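Local coordinates for protein bifunctional cytochrome P450/NADPH--P450 reductase (Deinococcus aerius, PDB 7F3H) that probably hydroxylates organic substrates at its haem iron, as the P450 domain of a self-sufficient monooxygenase that also carries an NADPH-dependent reductase, at residues L124-A129 and R166-D171; A305-D310 and A415-L420; I82-G87 and M188-R193. One frame throughout, in Å; residues are numbered along the deposited sequence.

From the N terminus, the chain reaches contact 3 first: I82-G87 lies on the B' helix (80-86), which M188-R193, at the end of the F helix (175-190) and just beyond, meets after 100 residues. Nested inside that loop is contact 1, where L124-A129 on the D helix (113-137) receives R166-D171 from the E-F connection, closing 36 residues. Contact 2 follows in series and closes 104: 305-310, which leads from the J helix (287-300) into the short helix 309-313, meets 415-420 of the L helix (408-425). Contacts 1 and 2 are neighbours, L124 N lying 3.7 Å from L417 CD2. Contacts 2 and 3 lie on opposite sides of the chain's centre, their nearest atoms about 22 Å apart.

Contact 1 (L124-A129 and R166-D171); sequences LEVAQA and RSFDKD
The F168 ring meets V126 edge-on, with V126 CG1 in the ring plane 4.0 Å from F168 CE2, while the methyl of A129 comes in obliquely, A129 CB lying 3.8 Å from F168 CD2. This is D-helix packing of the cytochrome P450 fold: V126 and A129 are one turn apart on helix 113-137, and F168 belongs to the loop that joins the E helix (144-161) to the F helix (175-190). The ring reaches the helix because F168 CG stands anti to its own carbonyl carbon (chi1 -63°), and its CB already points toward the helix. The side chains of V126 and F168 cross at about a right angle, V126 CG1 standing anti to the backbone N. L130 and K133 of the D helix and R150 of the E helix also touch F168, so the aromatic group sits between the two helices. No hydrogen bond spans the two segments. Polar ties lie around it: E125 pairs with R164 in a salt bridge, and R136 binds the carbonyl of F168. The loop is shaped by a type I turn from R166 to D169, in which D169 N donates to R166 O at 3.2 Å.

Contact 2 (A305-D310 and A415-L420); sequences AVPTYD and AKLALL
The 305-308 backbone passes the L helix in extended form (P307 psi 159°), P307 CA lying 8.4 Å from L417 CA. The contact belongs to the cytochrome P450 fold, in which the L helix (408-425) is the long helix that follows the haem-binding loop; here the link between helix 287-300 and the short helix 309-313 lies against it. Within 415-420 the P307 ring is met by two leucines one turn apart. P307 CG sits 3.9 Å from L417 CD1, and P307 CB is also 3.9 Å from L420 CD2. The proline therefore presents adjacent ring carbons to the two side chains. It crosses L417 at about a right angle but slides past L420 in the opposite direction. The CB of L420 already points toward the proline; that of L417 does not, and CG anti to the backbone N (chi1 173°) helps carry its CD1 to the ring. No hydrogen bond joins the segments, and the three touching side chains are all buried. L301 packs on P307 and L420, and M123 of helix 113-137 touches L417, so the hydrophobic patch is shared with the D helix. A305 O accepts a hydrogen bond from Q424 NE2, a second tie to the L helix. Beyond the proline, T308 is the N-cap of helix 309-313, its side chain capping a backbone N just past D310, while T308 N donates in turn to OG1 of T311.

Contact 3 (I82-G87 and M188-R193); sequences IRNLGG and MTMNSR. With SO4 (sulfate ion), chain G.
N84 and M190 come at each other from opposite directions, so that the amide nitrogen of N84 faces the thioether: N84 ND2 is 4.0 Å from M190 CE and 4.1 Å from its SD. M190 bends at its last torsion (chi3 99°), which leaves SD and CE at similar range from ND2. A looser pair lies beside it: the CB of M188 points away from the B' helix, but its chain folds back and brings CE to 4.4 Å from I82 CD1. In the P450 fold this is where the B' helix (80-86) meets the F-helix end and the F-G loop, elements that in relatives such as P450 BM3 border the substrate channel; the I82 side chain is about 8 Å from the haem. Elsewhere on the helix, R83, extended from CG to NE, offers its guanidinium edge to a sulfate, probably from the crystallisation liquor, in a weak bond (R83 NE to sulfate O2 3.3 Å, N-H...O angle 168°). G87 O lies 3.4 Å above one face of that guanidinium, offset toward the rim, and E97 pairs with its NH1. No hydrogen bond joins the two segments, which meet by loose apolar and amide-thioether contact; N84 ND2 spends its hydrogen bond on Y208 OH of helix 199-227, which also touches M190, and the polar tie between the two elements runs from N191 OD1 to N81 ND2, just before I82.

Contact 1 (L124-A129 and R166-D171)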
loop_
_atom_site.group_PDB
_atom_site.type_symbol
_atom_site.label_atom_id
_atom_site.label_comp_id
_atom_site.label_asym_id
_atom_site.label_seq_id
_atom_site.Cartn_x
_atom_site.Cartn_y
_atom_site.Cartn_z
ATOM N N LEU A 124 -18.983 1.117 -2.748
ATOM C CA LEU A 124 -19.729 1.871 -3.745
ATOM C C LEU A 124 -20.206 3.191 -3.167
ATOM O O LEU A 124 -20.113 4.241 -3.826
ATOM C CB LEU A 124 -20.894 1.036 -4.276
ATOM C CG LEU A 124 -21.868 1.610 -5.311
ATOM C CD1 LEU A 124 -21.255 1.789 -6.725
ATOM C CD2 LEU A 124 -23.075 0.675 -5.359
ATOM N N GLU A 125 -20.628 3.187 -1.905
ATOM C CA GLU A 125 -21.128 4.433 -1.343
ATOM C C GLU A 125 -20.054 5.495 -1.437
ATOM O O GLU A 125 -20.322 6.642 -1.825
ATOM C CB GLU A 125 -21.580 4.239 0.103
ATOM C CG GLU A 125 -22.114 5.530 0.772
ATOM C CD GLU A 125 -22.408 5.322 2.263
ATOM O OE1 GLU A 125 -23.037 4.288 2.627
ATOM O OE2 GLU A 125 -21.985 6.178 3.076
ATOM N N VAL A 126 -18.815 5.121 -1.093
ATOM C CA VAL A 126 -17.756 6.113 -1.104
ATOM C C VAL A 126 -17.391 6.472 -2.545
ATOM O O VAL A 126 -17.276 7.657 -2.888
ATOM C CB VAL A 126 -16.549 5.616 -0.287
ATOM C CG1 VAL A 126 -15.464 6.643 -0.327
ATOM C CG2 VAL A 126 -16.950 5.344 1.173
ATOM N N ALA A 127 -17.279 5.462 -3.424
ATOM C CA ALA A 127 -16.865 5.721 -4.799
ATOM C C ALA A 127 -17.812 6.716 -5.472
ATOM O O ALA A 127 -17.368 7.696 -6.101
ATOM C CB ALA A 127 -16.773 4.401 -5.572
ATOM N N GLN A 128 -19.125 6.525 -5.274
ATOM C CA GLN A 128 -20.120 7.437 -5.836
ATOM C C GLN A 128 -19.906 8.863 -5.328
ATOM O O GLN A 128 -19.983 9.824 -6.106
ATOM C CB GLN A 128 -21.532 6.920 -5.507
ATOM C CG GLN A 128 -21.936 5.698 -6.353
ATOM C CD GLN A 128 -23.265 5.087 -5.950
ATOM O OE1 GLN A 128 -23.628 5.054 -4.768
ATOM N NE2 GLN A 128 -23.995 4.575 -6.931
ATOM N N ALA A 129 -19.544 9.014 -4.050
ATOM C CA ALA A 129 -19.273 10.346 -3.511
ATOM C C ALA A 129 -18.086 11.003 -4.211
ATOM O O ALA A 129 -18.148 12.194 -4.563
ATOM C CB ALA A 129 -19.047 10.269 -2.008
ATOM N N ARG A 166 -17.133 11.384 5.752
ATOM C CA ARG A 166 -17.694 12.267 4.729
ATOM C C ARG A 166 -16.653 13.234 4.177
ATOM O O ARG A 166 -16.873 14.447 4.100
ATOM C CB ARG A 166 -18.885 13.021 5.302
ATOM C CG ARG A 166 -19.889 12.094 6.001
ATOM C CD ARG A 166 -21.240 12.753 6.151
ATOM N NE ARG A 166 -21.982 12.073 7.202
ATOM C CZ ARG A 166 -22.937 11.184 6.985
ATOM N NH1 ARG A 166 -23.313 10.879 5.740
ATOM N NH2 ARG A 166 -23.532 10.614 8.025
ATOM N N SER A 167 -15.517 12.677 3.740
ATOM C CA SER A 167 -14.392 13.504 3.307
ATOM C C SER A 167 -14.635 14.255 1.991
ATOM O O SER A 167 -13.826 15.123 1.656
ATOM C CB SER A 167 -13.128 12.645 3.176
ATOM O OG SER A 167 -12.768 12.118 4.437
ATOM N N PHE A 168 -15.673 13.914 1.213
ATOM C CA PHE A 168 -15.975 14.619 -0.037
ATOM C C PHE A 168 -17.011 15.724 0.125
ATOM O O PHE A 168 -17.288 16.435 -0.846
ATOM C CB PHE A 168 -16.444 13.630 -1.118
ATOM C CG PHE A 168 -15.391 12.607 -1.498
ATOM C CD1 PHE A 168 -14.272 12.981 -2.227
ATOM C CD2 PHE A 168 -15.502 11.282 -1.085
ATOM C CE1 PHE A 168 -13.282 12.035 -2.561
ATOM C CE2 PHE A 168 -14.521 10.333 -1.407
ATOM C CZ PHE A 168 -13.409 10.711 -2.146
ATOM N N ASP A 169 -17.620 15.859 1.313
ATOM C CA ASP A 169 -18.548 16.961 1.562
ATOM C C ASP A 169 -17.809 18.272 1.805
ATOM O O ASP A 169 -18.400 19.334 1.636
ATOM C CB ASP A 169 -19.454 16.676 2.780
ATOM C CG ASP A 169 -20.544 15.638 2.493
ATOM O OD1 ASP A 169 -20.983 15.513 1.338
ATOM O OD2 ASP A 169 -20.971 14.938 3.435
ATOM N N LYS A 170 -16.534 18.219 2.182
ATOM C CA LYS A 170 -15.802 19.389 2.654
ATOM C C LYS A 170 -14.341 19.252 2.275
ATOM O O LYS A 170 -13.825 18.158 2.067
ATOM C CB LYS A 170 -15.791 19.542 4.197
ATOM C CG LYS A 170 -17.046 19.922 4.954
ATOM C CD LYS A 170 -16.749 19.986 6.496
ATOM C CE LYS A 170 -15.544 20.895 6.814
ATOM N NZ LYS A 170 -15.078 20.863 8.243
ATOM N N ASP A 171 -13.673 20.382 2.231
ATOM C CA ASP A 171 -12.265 20.372 1.925
ATOM C C ASP A 171 -11.482 19.906 3.143
ATOM O O ASP A 171 -10.383 19.323 3.019
ATOM C CB ASP A 171 -11.842 21.766 1.465
ATOM C CG ASP A 171 -10.400 21.833 1.027
ATOM O OD1 ASP A 171 -9.964 20.897 0.318
ATOM O OD2 ASP A 171 -9.715 22.844 1.337
#

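Contact 2 (A305-D310 and A415-L420)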
loop_
_atom_site.group_PDB
_atom_site.type_symbol
_atom_site.label_atom_id
_atom_site.label_comp_id
_atom_site.label_asym_id
_atom_site.label_seq_id
_atom_site.Cartn_x
_atom_site.Cartn_y
_atom_site.Cartn_z
ATOM N N ALA A 305 -25.789 2.985 -15.686
ATOM C CA ALA A 305 -25.936 1.757 -14.922
ATOM C C ALA A 305 -25.001 1.736 -13.724
ATOM O O ALA A 305 -23.834 2.120 -13.812
ATOM C CB ALA A 305 -25.657 0.550 -15.814
ATOM N N VAL A 306 -25.532 1.268 -12.607
ATOM C CA VAL A 306 -24.808 1.187 -11.345
ATOM C C VAL A 306 -24.281 -0.239 -11.225
ATOM O O VAL A 306 -25.065 -1.183 -11.353
ATOM C CB VAL A 306 -25.735 1.537 -10.159
ATOM C CG1 VAL A 306 -25.050 1.370 -8.846
ATOM C CG2 VAL A 306 -26.287 2.950 -10.287
ATOM N N PRO A 307 -22.991 -0.436 -10.990
ATOM C CA PRO A 307 -22.450 -1.794 -10.935
ATOM C C PRO A 307 -22.867 -2.505 -9.653
ATOM O O PRO A 307 -23.313 -1.890 -8.676
ATOM C CB PRO A 307 -20.928 -1.582 -10.987
ATOM C CG PRO A 307 -20.701 -0.178 -10.455
ATOM C CD PRO A 307 -21.950 0.606 -10.830
ATOM N N THR A 308 -22.801 -3.841 -9.724
ATOM C CA THR A 308 -22.801 -4.741 -8.576
ATOM C C THR A 308 -21.390 -5.287 -8.377
ATOM O O THR A 308 -20.470 -4.996 -9.151
ATOM C CB THR A 308 -23.742 -5.931 -8.762
ATOM O OG1 THR A 308 -23.214 -6.759 -9.800
ATOM C CG2 THR A 308 -25.177 -5.495 -9.067
ATOM N N TYR A 309 -21.218 -6.053 -7.290
ATOM C CA TYR A 309 -19.974 -6.796 -7.104
ATOM C C TYR A 309 -19.718 -7.743 -8.272
ATOM O O TYR A 309 -18.560 -7.973 -8.654
ATOM C CB TYR A 309 -20.002 -7.539 -5.772
ATOM C CG TYR A 309 -18.861 -8.498 -5.561
ATOM C CD1 TYR A 309 -17.590 -8.042 -5.211
ATOM C CD2 TYR A 309 -19.054 -9.876 -5.687
ATOM C CE1 TYR A 309 -16.531 -8.935 -4.999
ATOM C CE2 TYR A 309 -18.001 -10.771 -5.478
ATOM C CZ TYR A 309 -16.752 -10.292 -5.136
ATOM O OH TYR A 309 -15.731 -11.176 -4.942
ATOM N N ASP A 310 -20.790 -8.313 -8.838
ATOM C CA ASP A 310 -20.640 -9.156 -10.018
ATOM C C ASP A 310 -20.015 -8.376 -11.160
ATOM O O ASP A 310 -19.160 -8.899 -11.890
ATOM C CB ASP A 310 -21.995 -9.727 -10.443
ATOM C CG ASP A 310 -21.854 -10.998 -11.264
ATOM O OD1 ASP A 310 -21.235 -11.944 -10.721
ATOM O OD2 ASP A 310 -22.316 -11.037 -12.442
ATOM N N ALA A 415 -10.135 -0.472 -5.774
ATOM C CA ALA A 415 -9.502 0.182 -6.926
ATOM C C ALA A 415 -10.182 -0.181 -8.245
ATOM O O ALA A 415 -10.430 0.696 -9.090
ATOM C CB ALA A 415 -8.033 -0.221 -6.976
ATOM N N LYS A 416 -10.467 -1.475 -8.459
ATOM C CA LYS A 416 -11.253 -1.861 -9.620
ATOM C C LYS A 416 -12.529 -1.026 -9.704
ATOM O O LYS A 416 -12.827 -0.441 -10.752
ATOM C CB LYS A 416 -11.585 -3.352 -9.556
ATOM C CG LYS A 416 -10.416 -4.270 -9.752
ATOM C CD LYS A 416 -10.858 -5.703 -9.578
ATOM C CE LYS A 416 -9.689 -6.565 -9.140
ATOM N NZ LYS A 416 -9.863 -8.036 -9.317
ATOM N N LEU A 417 -13.269 -0.924 -8.587
ATOM C CA LEU A 417 -14.563 -0.233 -8.587
ATOM C C LEU A 417 -14.418 1.261 -8.839
ATOM O O LEU A 417 -15.209 1.863 -9.584
ATOM C CB LEU A 417 -15.267 -0.455 -7.255
ATOM C CG LEU A 417 -16.542 0.347 -7.059
ATOM C CD1 LEU A 417 -17.572 0.025 -8.132
ATOM C CD2 LEU A 417 -17.091 0.049 -5.687
ATOM N N ALA A 418 -13.468 1.890 -8.154
ATOM C CA ALA A 418 -13.216 3.311 -8.351
ATOM C C ALA A 418 -12.931 3.591 -9.817
ATOM O O ALA A 418 -13.504 4.514 -10.408
ATOM C CB ALA A 418 -12.050 3.773 -7.470
ATOM N N LEU A 419 -12.047 2.788 -10.416
ATOM C CA LEU A 419 -11.657 3.015 -11.804
ATOM C C LEU A 419 -12.844 2.823 -12.736
ATOM O O LEU A 419 -13.068 3.624 -13.651
ATOM C CB LEU A 419 -10.512 2.061 -12.166
ATOM C CG LEU A 419 -9.108 2.563 -11.773
ATOM C CD1 LEU A 419 -7.979 1.487 -11.795
ATOM C CD2 LEU A 419 -8.730 3.746 -12.660
ATOM N N LEU A 420 -13.615 1.756 -12.503
ATOM C CA LEU A 420 -14.819 1.482 -13.272
ATOM C C LEU A 420 -15.756 2.683 -13.279
ATOM O O LEU A 420 -16.184 3.152 -14.341
ATOM C CB LEU A 420 -15.519 0.252 -12.673
ATOM C CG LEU A 420 -16.838 -0.208 -13.287
ATOM C CD1 LEU A 420 -16.636 -0.530 -14.764
ATOM C CD2 LEU A 420 -17.366 -1.385 -12.526
#

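Contact 3 (I82-G87 and M188-R193)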
loop_
_atom_site.group_PDB
_atom_site.type_symbol
_atom_site.label_atom_id
_atom_site.label_comp_id
_atom_site.label_asym_id
_atom_site.label_seq_id
_atom_site.Cartn_x
_atom_site.Cartn_y
_atom_site.Cartn_z
ATOM N N ILE A 82 6.532 3.099 13.803
ATOM C CA ILE A 82 5.154 2.950 13.306
ATOM C C ILE A 82 4.319 2.176 14.317
ATOM O O ILE A 82 3.089 2.345 14.392
ATOM C CB ILE A 82 5.107 2.300 11.889
ATOM C CG1 ILE A 82 3.688 2.286 11.339
ATOM C CG2 ILE A 82 5.575 0.852 11.881
ATOM C CD1 ILE A 82 3.117 3.688 11.107
ATOM N N ARG A 83 4.972 1.341 15.133
ATOM C CA ARG A 83 4.252 0.647 16.193
ATOM C C ARG A 83 3.655 1.605 17.221
ATOM O O ARG A 83 2.675 1.237 17.878
ATOM C CB ARG A 83 5.157 -0.373 16.893
ATOM C CG ARG A 83 4.376 -1.273 17.883
ATOM C CD ARG A 83 5.167 -2.478 18.337
ATOM N NE ARG A 83 4.476 -3.195 19.404
ATOM C CZ ARG A 83 4.376 -4.523 19.478
ATOM N NH1 ARG A 83 4.927 -5.295 18.538
ATOM N NH2 ARG A 83 3.742 -5.086 20.500
ATOM N N ASN A 84 4.211 2.823 17.370
ATOM C CA ASN A 84 3.647 3.806 18.300
ATOM C C ASN A 84 2.158 3.971 18.104
ATOM O O ASN A 84 1.422 4.217 19.066
ATOM C CB ASN A 84 4.273 5.193 18.117
ATOM C CG ASN A 84 5.692 5.264 18.566
ATOM O OD1 ASN A 84 6.129 4.490 19.417
ATOM N ND2 ASN A 84 6.432 6.214 18.013
ATOM N N LEU A 85 1.689 3.784 16.889
ATOM C CA LEU A 85 0.270 3.822 16.628
ATOM C C LEU A 85 -0.310 2.522 16.093
ATOM O O LEU A 85 -1.530 2.333 16.186
ATOM C CB LEU A 85 -0.038 5.072 15.765
ATOM C CG LEU A 85 0.443 5.474 14.371
ATOM C CD1 LEU A 85 -0.394 6.548 13.667
ATOM C CD2 LEU A 85 1.812 6.142 14.666
ATOM N N GLY A 86 0.516 1.563 15.687
ATOM C CA GLY A 86 -0.046 0.273 15.306
ATOM C C GLY A 86 -0.252 -0.745 16.420
ATOM O O GLY A 86 -1.064 -1.667 16.281
ATOM N N GLY A 87 0.520 -0.600 17.505
ATOM C CA GLY A 87 0.515 -1.501 18.639
ATOM C C GLY A 87 0.881 -2.904 18.219
ATOM O O GLY A 87 1.720 -3.130 17.336
ATOM N N MET A 188 7.418 9.079 10.397
ATOM C CA MET A 188 8.542 8.951 9.464
ATOM C C MET A 188 9.679 9.899 9.835
ATOM O O MET A 188 10.850 9.569 9.621
ATOM C CB MET A 188 8.110 9.199 8.009
ATOM C CG MET A 188 7.008 8.277 7.493
ATOM S SD MET A 188 7.364 6.512 7.716
ATOM C CE MET A 188 5.793 5.923 8.376
ATOM N N THR A 189 9.357 11.048 10.447
ATOM C CA THR A 189 10.400 11.987 10.882
ATOM C C THR A 189 11.281 11.377 11.972
ATOM O O THR A 189 12.502 11.589 11.991
ATOM C CB THR A 189 9.750 13.280 11.403
ATOM O OG1 THR A 189 9.293 14.086 10.311
ATOM C CG2 THR A 189 10.696 14.081 12.316
ATOM N N MET A 190 10.673 10.594 12.875
ATOM C CA MET A 190 11.418 9.971 13.971
ATOM C C MET A 190 12.443 8.959 13.469
ATOM O O MET A 190 13.457 8.713 14.139
ATOM C CB MET A 190 10.458 9.291 14.945
ATOM C CG MET A 190 9.901 10.218 15.983
ATOM S SD MET A 190 8.505 9.519 16.869
ATOM C CE MET A 190 9.316 8.942 18.366
ATOM N N ASN A 191 12.206 8.367 12.296
ATOM C CA ASN A 191 13.148 7.394 11.761
ATOM C C ASN A 191 14.488 8.018 11.370
ATOM O O ASN A 191 15.425 7.276 11.058
ATOM C CB ASN A 191 12.511 6.673 10.566
ATOM C CG ASN A 191 11.318 5.789 10.974
ATOM O OD1 ASN A 191 11.330 5.136 12.021
ATOM N ND2 ASN A 191 10.281 5.781 10.144
ATOM N N SER A 192 14.610 9.351 11.389
ATOM C CA SER A 192 15.875 10.016 11.098
ATOM C C SER A 192 16.234 10.982 12.220
ATOM O O SER A 192 16.356 10.559 13.376
ATOM C CB SER A 192 15.793 10.741 9.758
ATOM O OG SER A 192 15.390 9.844 8.735
ATOM N N ARG A 193 16.388 12.288 11.873
ATOM C CA ARG A 193 16.602 13.485 12.702
ATOM C C ARG A 193 17.749 13.371 13.724
ATOM O O ARG A 193 18.260 12.265 13.948
ATOM C CB ARG A 193 15.306 13.905 13.416
ATOM C CG ARG A 193 14.596 12.918 14.309
ATOM C CD ARG A 193 13.763 13.763 15.244
ATOM N NE ARG A 193 12.746 13.090 16.048
ATOM C CZ ARG A 193 12.988 12.241 17.043
ATOM N NH1 ARG A 193 14.224 11.820 17.288
ATOM N NH2 ARG A 193 11.975 11.753 17.747
HETATM S S SO4 G . 2.279 -2.553 22.968
HETATM O O1 SO4 G . 1.628 -1.706 23.991
HETATM O O2 SO4 G . 2.711 -1.741 21.792
HETATM O O3 SO4 G . 3.459 -3.199 23.574
HETATM O O4 SO4 G . 1.328 -3.623 22.574
#